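Local structure of putative nucleotide-diphospho-sugar transferase (Desulfovibrio desulfuricans subsp. desulfuricans, 3CGX) at residues Asp197-Val200 / Leu201-Asn205; Val121-Ala124 / Leu125-Gln129. The protein is a putative nucleotide-diphospho-sugar transferase with a GT-A-like fold, and so probably transfers a sugar from a nucleotide-diphospho-sugar donor to an unidentified acceptor. All coordinates share one frame; numbering follows the deposited sequence.

Contact 1: residues Asp197-Val200 / Leu201-Asn205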
ATOM      1  N   ASP A 197       0.755   6.406 -15.565  1.00 21.08           N
ATOM      2  CA  ASP A 197       0.231   6.601 -14.225  1.00 20.76           C
ATOM      3  C   ASP A 197       0.967   7.756 -13.513  1.00 21.94           C
ATOM      4  O   ASP A 197       0.353   8.548 -12.782  1.00 22.71           O
ATOM      5  CB  ASP A 197       0.399   5.334 -13.365  1.00 18.97           C
ATOM      6  CG  ASP A 197      -0.358   4.154 -13.871  1.00 23.93           C
ATOM      7  OD1 ASP A 197      -1.408   4.302 -14.486  1.00 23.19           O
ATOM      8  OD2 ASP A 197       0.100   3.067 -13.611  1.00 22.22           O
ATOM      9  N   LEU A 198       2.289   7.831 -13.733  1.00 20.21           N
ATOM     10  CA  LEU A 198       3.128   8.882 -13.123  1.00 20.60           C
ATOM     11  C   LEU A 198       2.742  10.268 -13.673  1.00 22.20           C
ATOM     12  O   LEU A 198       2.695  11.287 -12.932  1.00 22.00           O
ATOM     13  CB  LEU A 198       4.622   8.621 -13.366  1.00 18.79           C
ATOM     14  CG  LEU A 198       5.647   9.420 -12.555  1.00 19.64           C
ATOM     15  CD1 LEU A 198       5.634   8.897 -11.104  1.00 17.95           C
ATOM     16  CD2 LEU A 198       7.097   9.341 -13.108  1.00 20.83           C
ATOM     17  N   ASN A 199       2.499  10.310 -14.982  1.00 19.24           N
ATOM     18  CA  ASN A 199       2.048  11.544 -15.627  1.00 18.12           C
ATOM     19  C   ASN A 199       0.722  12.058 -15.033  1.00 21.99           C
ATOM     20  O   ASN A 199       0.564  13.264 -14.756  1.00 20.07           O
ATOM     21  CB  ASN A 199       1.924  11.328 -17.123  1.00 19.13           C
ATOM     22  CG  ASN A 199       1.452  12.551 -17.861  1.00 23.08           C
ATOM     23  OD1 ASN A 199       0.244  12.740 -18.002  1.00 19.59           O
ATOM     24  ND2 ASN A 199       2.389  13.331 -18.446  1.00 20.11           N
ATOM     25  N   VAL A 200      -0.213  11.144 -14.815  1.00 23.88           N
ATOM     26  CA  VAL A 200      -1.524  11.504 -14.214  1.00 22.88           C
ATOM     27  C   VAL A 200      -1.337  11.932 -12.767  1.00 23.54           C
ATOM     28  O   VAL A 200      -1.927  12.953 -12.343  1.00 25.28           O
ATOM     29  CB  VAL A 200      -2.539  10.340 -14.282  1.00 22.55           C
ATOM     30  CG1 VAL A 200      -3.824  10.689 -13.486  1.00 24.59           C
ATOM     31  CG2 VAL A 200      -2.812   9.936 -15.744  1.00 22.08           C
ATOM     32  N   LEU A 201      -0.496  11.207 -12.032  1.00 22.02           N
ATOM     33  CA  LEU A 201      -0.202  11.540 -10.625  1.00 24.15           C
ATOM     34  C   LEU A 201       0.259  12.995 -10.563  1.00 26.39           C
ATOM     35  O   LEU A 201      -0.196  13.799  -9.726  1.00 28.85           O
ATOM     36  CB  LEU A 201       0.871  10.644  -9.995  1.00 25.18           C
ATOM     37  CG  LEU A 201       1.368  10.899  -8.554  1.00 25.13           C
ATOM     38  CD1 LEU A 201       0.283  10.602  -7.474  1.00 22.11           C
ATOM     39  CD2 LEU A 201       2.663  10.081  -8.231  1.00 26.42           C
ATOM     40  N   TYR A 202       1.170  13.318 -11.468  1.00 21.61           N
ATOM     41  CA  TYR A 202       1.797  14.660 -11.548  1.00 19.69           C
ATOM     42  C   TYR A 202       0.804  15.736 -11.928  1.00 24.32           C
ATOM     43  O   TYR A 202       0.688  16.763 -11.259  1.00 25.47           O
ATOM     44  CB  TYR A 202       2.962  14.648 -12.574  1.00 20.78           C
ATOM     45  CG  TYR A 202       3.750  15.964 -12.713  1.00 19.65           C
ATOM     46  CD1 TYR A 202       4.193  16.661 -11.580  1.00 20.67           C
ATOM     47  CD2 TYR A 202       4.087  16.464 -13.960  1.00 23.94           C
ATOM     48  CE1 TYR A 202       4.928  17.833 -11.704  1.00 23.19           C
ATOM     49  CE2 TYR A 202       4.821  17.638 -14.094  1.00 26.02           C
ATOM     50  CZ  TYR A 202       5.222  18.311 -12.947  1.00 20.23           C
ATOM     51  OH  TYR A 202       5.957  19.435 -13.086  1.00 18.67           O
ATOM     52  N   ARG A 203       0.030  15.489 -12.967  1.00 22.80           N
ATOM     53  CA  ARG A 203      -0.783  16.554 -13.512  1.00 23.95           C
ATOM     54  C   ARG A 203      -2.068  16.826 -12.727  1.00 28.96           C
ATOM     55  O   ARG A 203      -2.588  17.935 -12.772  1.00 34.49           O
ATOM     56  CB  ARG A 203      -1.086  16.283 -14.946  1.00 26.02           C
ATOM     57  CG  ARG A 203       0.191  16.424 -15.817  1.00 24.26           C
ATOM     58  CD  ARG A 203       0.020  15.762 -17.114  1.00 28.93           C
ATOM     59  NE  ARG A 203      -0.879  16.506 -17.944  1.00 26.58           N
ATOM     60  CZ  ARG A 203      -1.584  15.961 -18.932  1.00 35.28           C
ATOM     61  NH1 ARG A 203      -1.514  14.649 -19.199  1.00 32.53           N
ATOM     62  NH2 ARG A 203      -2.363  16.722 -19.654  1.00 29.46           N
ATOM     63  N   THR A 204      -2.556  15.834 -12.009  1.00 28.50           N
ATOM     64  CA  THR A 204      -3.791  15.991 -11.224  1.00 31.48           C
ATOM     65  C   THR A 204      -3.544  16.420  -9.777  1.00 31.80           C
ATOM     66  O   THR A 204      -4.486  16.717  -9.046  1.00 37.41           O
ATOM     67  CB  THR A 204      -4.609  14.681 -11.244  1.00 33.40           C
ATOM     68  OG1 THR A 204      -3.884  13.640 -10.555  1.00 32.28           O
ATOM     69  CG2 THR A 204      -4.937  14.267 -12.710  1.00 27.29           C
ATOM     70  N   ASN A 205      -2.296  16.473  -9.329  1.00 36.56           N
ATOM     71  CA  ASN A 205      -2.033  16.912  -7.946  1.00 40.66           C
ATOM     72  C   ASN A 205      -1.468  18.320  -7.842  1.00 44.78           C
ATOM     73  O   ASN A 205      -1.046  18.744  -6.759  1.00 46.56           O
ATOM     74  CB  ASN A 205      -1.129  15.948  -7.190  1.00 41.94           C
ATOM     75  CG  ASN A 205      -1.858  14.733  -6.726  1.00 44.80           C
ATOM     76  OD1 ASN A 205      -1.752  13.658  -7.331  1.00 40.73           O
ATOM     77  ND2 ASN A 205      -2.636  14.891  -5.679  1.00 29.68           N
TER
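Asn199 and Arg203, one helical turn apart, are joined by a side-chain hydrogen bond from NH1 of Arg203 to OD1 of Asn199, 2.9 Å long and nearly straight at the hydrogen (166°). The nitrogen lies in the carbonyl plane of the amide, on a lone pair of OD1, while OD1 sits at the edge of the guanidinium and within its plane; the two flat groups themselves are turned 65° apart. A bend at chi3 of Arg203 folds the chain back toward Asn199, bringing CD of Arg203 to 3.2 Å from OD1 of Asn199.

Thr204 bonds back to the preceding turn. Its OG1 donates to O of Val200 at 2.7 Å, standing above the carbonyl plane and not on a lone pair, and the backbone N of Thr204 reaches O of Val200 at 3.0 Å from the opposite face. With chi1 at 66°, OG1 is swung back over that turn, and CG2 of Thr204 rests 3.8 Å from CG1 of Val200. A threonine hydroxyl returning to the i-4 carbonyl is a recurrent side-chain to backbone bond of helices, here beside an i to i+4 Asn-Arg pair. Backbone bonds from Leu201 N to Asp197 O and from Tyr202 N to Leu198 O continue the alpha-helical pattern, and Leu198 CD1 lies 4.3 Å from Leu201 CD2.

Farther out, ND2 of Asn199 donates to Ile226 O and Asp230 OD1, which with the arginine bond fixes the amide's rotation, and NH1 of Arg203 also bonds to Ile231 O, tying helix 195-204 to the C-terminal residues. Leu198, Leu201 and Tyr202 pack on Leu219 of helix 214-221, Tyr202 OH bonds to Asp223, and Leu198 meets Ile226 of helix 223-226.

Contact 2: residues Val121-Ala124 / Leu125-Gln129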
ATOM      1  N   VAL A 121      -7.457   6.610   5.559  1.00 20.96           N
ATOM      2  CA  VAL A 121      -6.981   5.438   6.321  1.00 22.43           C
ATOM      3  C   VAL A 121      -7.558   5.499   7.724  1.00 22.54           C
ATOM      4  O   VAL A 121      -8.005   4.468   8.273  1.00 23.70           O
ATOM      5  CB  VAL A 121      -5.446   5.393   6.399  1.00 23.52           C
ATOM      6  CG1 VAL A 121      -4.967   4.160   7.231  1.00 22.55           C
ATOM      7  CG2 VAL A 121      -4.857   5.348   5.006  1.00 25.23           C
ATOM      8  N   GLN A 122      -7.530   6.704   8.296  1.00 22.29           N
ATOM      9  CA  GLN A 122      -8.187   6.934   9.584  1.00 22.22           C
ATOM     10  C   GLN A 122      -9.697   6.679   9.484  1.00 20.92           C
ATOM     11  O   GLN A 122     -10.305   6.044  10.346  1.00 18.40           O
ATOM     12  CB  GLN A 122      -7.952   8.332  10.088  1.00 20.24           C
ATOM     13  CG  GLN A 122      -8.496   8.568  11.473  1.00 22.07           C
ATOM     14  CD  GLN A 122      -7.723   7.798  12.499  1.00 30.96           C
ATOM     15  OE1 GLN A 122      -6.519   8.019  12.665  1.00 23.90           O
ATOM     16  NE2 GLN A 122      -8.392   6.868  13.180  1.00 38.20           N
ATOM     17  N   LYS A 123     -10.306   7.159   8.422  1.00 21.27           N
ATOM     18  CA  LYS A 123     -11.727   6.932   8.224  1.00 20.16           C
ATOM     19  C   LYS A 123     -12.034   5.431   8.176  1.00 22.32           C
ATOM     20  O   LYS A 123     -13.003   4.943   8.803  1.00 21.47           O
ATOM     21  CB  LYS A 123     -12.227   7.628   6.942  1.00 22.07           C
ATOM     22  CG  LYS A 123     -13.739   7.457   6.718  1.00 24.42           C
ATOM     23  CD  LYS A 123     -14.204   8.364   5.567  1.00 25.10           C
ATOM     24  CE  LYS A 123     -15.654   8.233   5.244  1.00 30.43           C
ATOM     25  NZ  LYS A 123     -15.981   6.808   5.003  1.00 33.63           N
ATOM     26  N   ALA A 124     -11.231   4.699   7.423  1.00 25.00           N
ATOM     27  CA  ALA A 124     -11.378   3.241   7.337  1.00 23.16           C
ATOM     28  C   ALA A 124     -11.325   2.582   8.723  1.00 22.36           C
ATOM     29  O   ALA A 124     -12.149   1.727   9.057  1.00 22.51           O
ATOM     30  CB  ALA A 124     -10.302   2.630   6.388  1.00 22.19           C
ATOM     31  N   LEU A 125     -10.336   2.961   9.517  1.00 21.79           N
ATOM     32  CA  LEU A 125     -10.189   2.413  10.850  1.00 21.37           C
ATOM     33  C   LEU A 125     -11.378   2.761  11.714  1.00 20.54           C
ATOM     34  O   LEU A 125     -11.887   1.914  12.457  1.00 26.29           O
ATOM     35  CB  LEU A 125      -8.889   2.896  11.483  1.00 21.49           C
ATOM     36  CG  LEU A 125      -7.655   2.192  10.883  1.00 24.86           C
ATOM     37  CD1 LEU A 125      -6.365   2.992  11.203  1.00 28.46           C
ATOM     38  CD2 LEU A 125      -7.588   0.727  11.337  1.00 22.80           C
ATOM     39  N   ASN A 126     -11.841   4.000  11.609  1.00 23.65           N
ATOM     40  CA  ASN A 126     -13.009   4.436  12.346  1.00 21.76           C
ATOM     41  C   ASN A 126     -14.233   3.595  11.951  1.00 21.93           C
ATOM     42  O   ASN A 126     -15.009   3.178  12.792  1.00 21.40           O
ATOM     43  CB  ASN A 126     -13.337   5.932  12.103  1.00 19.65           C
ATOM     44  CG  ASN A 126     -12.272   6.914  12.682  1.00 24.21           C
ATOM     45  OD1 ASN A 126     -11.487   6.569  13.550  1.00 23.86           O
ATOM     46  ND2 ASN A 126     -12.329   8.168  12.234  1.00 20.19           N
ATOM     47  N   ASP A 127     -14.415   3.429  10.645  1.00 24.97           N
ATOM     48  CA  ASP A 127     -15.592   2.719  10.096  1.00 25.99           C
ATOM     49  C   ASP A 127     -15.583   1.211  10.437  1.00 22.62           C
ATOM     50  O   ASP A 127     -16.643   0.580  10.553  1.00 22.24           O
ATOM     51  CB  ASP A 127     -15.713   2.947   8.561  1.00 24.02           C
ATOM     52  CG  ASP A 127     -16.215   4.344   8.191  1.00 30.55           C
ATOM     53  OD1 ASP A 127     -16.694   5.089   9.047  1.00 29.63           O
ATOM     54  OD2 ASP A 127     -16.126   4.723   7.015  1.00 33.70           O
ATOM     55  N   LEU A 128     -14.405   0.636  10.619  1.00 20.97           N
ATOM     56  CA  LEU A 128     -14.289  -0.773  11.041  1.00 24.40           C
ATOM     57  C   LEU A 128     -14.843  -1.040  12.425  1.00 25.38           C
ATOM     58  O   LEU A 128     -14.912  -2.182  12.883  1.00 26.05           O
ATOM     59  CB  LEU A 128     -12.848  -1.297  10.966  1.00 25.12           C
ATOM     60  CG  LEU A 128     -12.427  -1.813   9.610  1.00 26.05           C
ATOM     61  CD1 LEU A 128     -10.884  -2.031   9.639  1.00 23.82           C
ATOM     62  CD2 LEU A 128     -13.231  -3.093   9.135  1.00 18.51           C
ATOM     63  N   GLN A 129     -15.226  -0.002  13.138  1.00 23.19           N
ATOM     64  CA  GLN A 129     -15.906  -0.247  14.386  1.00 21.61           C
ATOM     65  C   GLN A 129     -17.301  -0.738  14.090  1.00 22.91           C
ATOM     66  O   GLN A 129     -17.920  -1.384  14.934  1.00 27.08           O
ATOM     67  CB  GLN A 129     -15.981   1.014  15.261  1.00 19.52           C
ATOM     68  CG  GLN A 129     -14.588   1.443  15.690  1.00 23.30           C
ATOM     69  CD  GLN A 129     -14.599   2.778  16.358  1.00 32.00           C
ATOM     70  OE1 GLN A 129     -14.279   2.865  17.532  1.00 38.78           O
ATOM     71  NE2 GLN A 129     -14.987   3.828  15.626  1.00 24.98           N
TER
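Val121-Asp127 form alpha-helical turns, linked by backbone bonds from Leu125 N to Val121 O, Asn126 N to Gln122 O and Asp127 N to Lys123 O, with a further bond from Leu128 N to Ala124 O. Two side-chain pairs spaced four residues apart run alongside them. Lys123 NZ and Asp127 OD2 form a salt bridge of 2.9 Å, in which the ammonium meets the oxygen nearly along its C-O bond. The lysine chain is extended through its first three torsions and turns only at chi4 (-53°), which directs NZ back to the carboxylate; CG of Lys123 also passes 3.6 Å from OD2 of Asp127.

Gln122 and Asn126 are joined amide to amide. NE2 of Gln122 donates to OD1 of Asn126 at 3.1 Å with an angle of 155° at the hydrogen. The acceptor lies near the plane of the glutamine amide, but the donor stands 44° above the asparagine carbonyl plane and misses its lone pairs, so this bond is probably less favourable than its length suggests. The bend at chi2 of Gln122 curls the amide toward Asn126, and its OE1 accepts from the backbone N of His51, which fixes the orientation of the group.

Past these pairs, O of Asn126 takes both the backbone N of Gln129 and its side-chain NE2, the latter at 2.9 Å on a lone pair. On the inward side Val121, Leu125 and Leu128 touch strand 105-109 through Met109 and Val107, and Leu125 also reaches Ser5 and Ile7 of strand 5-11. Polar i to i+4 pairs together with an apolar face laid on parallel strands mark an amphipathic helix flanking the sheet, as in the Rossmann-like alpha/beta core of GT-A folds.

Contacts 1 and 2 lie on separate helices, 195-204 and 118-127, with centres 27 Å apart and nearest atoms about 14 Å apart, so they do not touch. Both are partly buried and rely on side chains four residues apart, but their settings differ. Contact 2 places its apolar side on the central sheet and combines a lysine-aspartate ion pair with an amide-amide bond. Contact 1 packs its apolar side against other helices near the C-terminus, and its polar pair joins a neutral amide to a guanidinium, both with further partners among the C-terminal residues. A threonine hydroxyl bonded to the backbone is peculiar to contact 1.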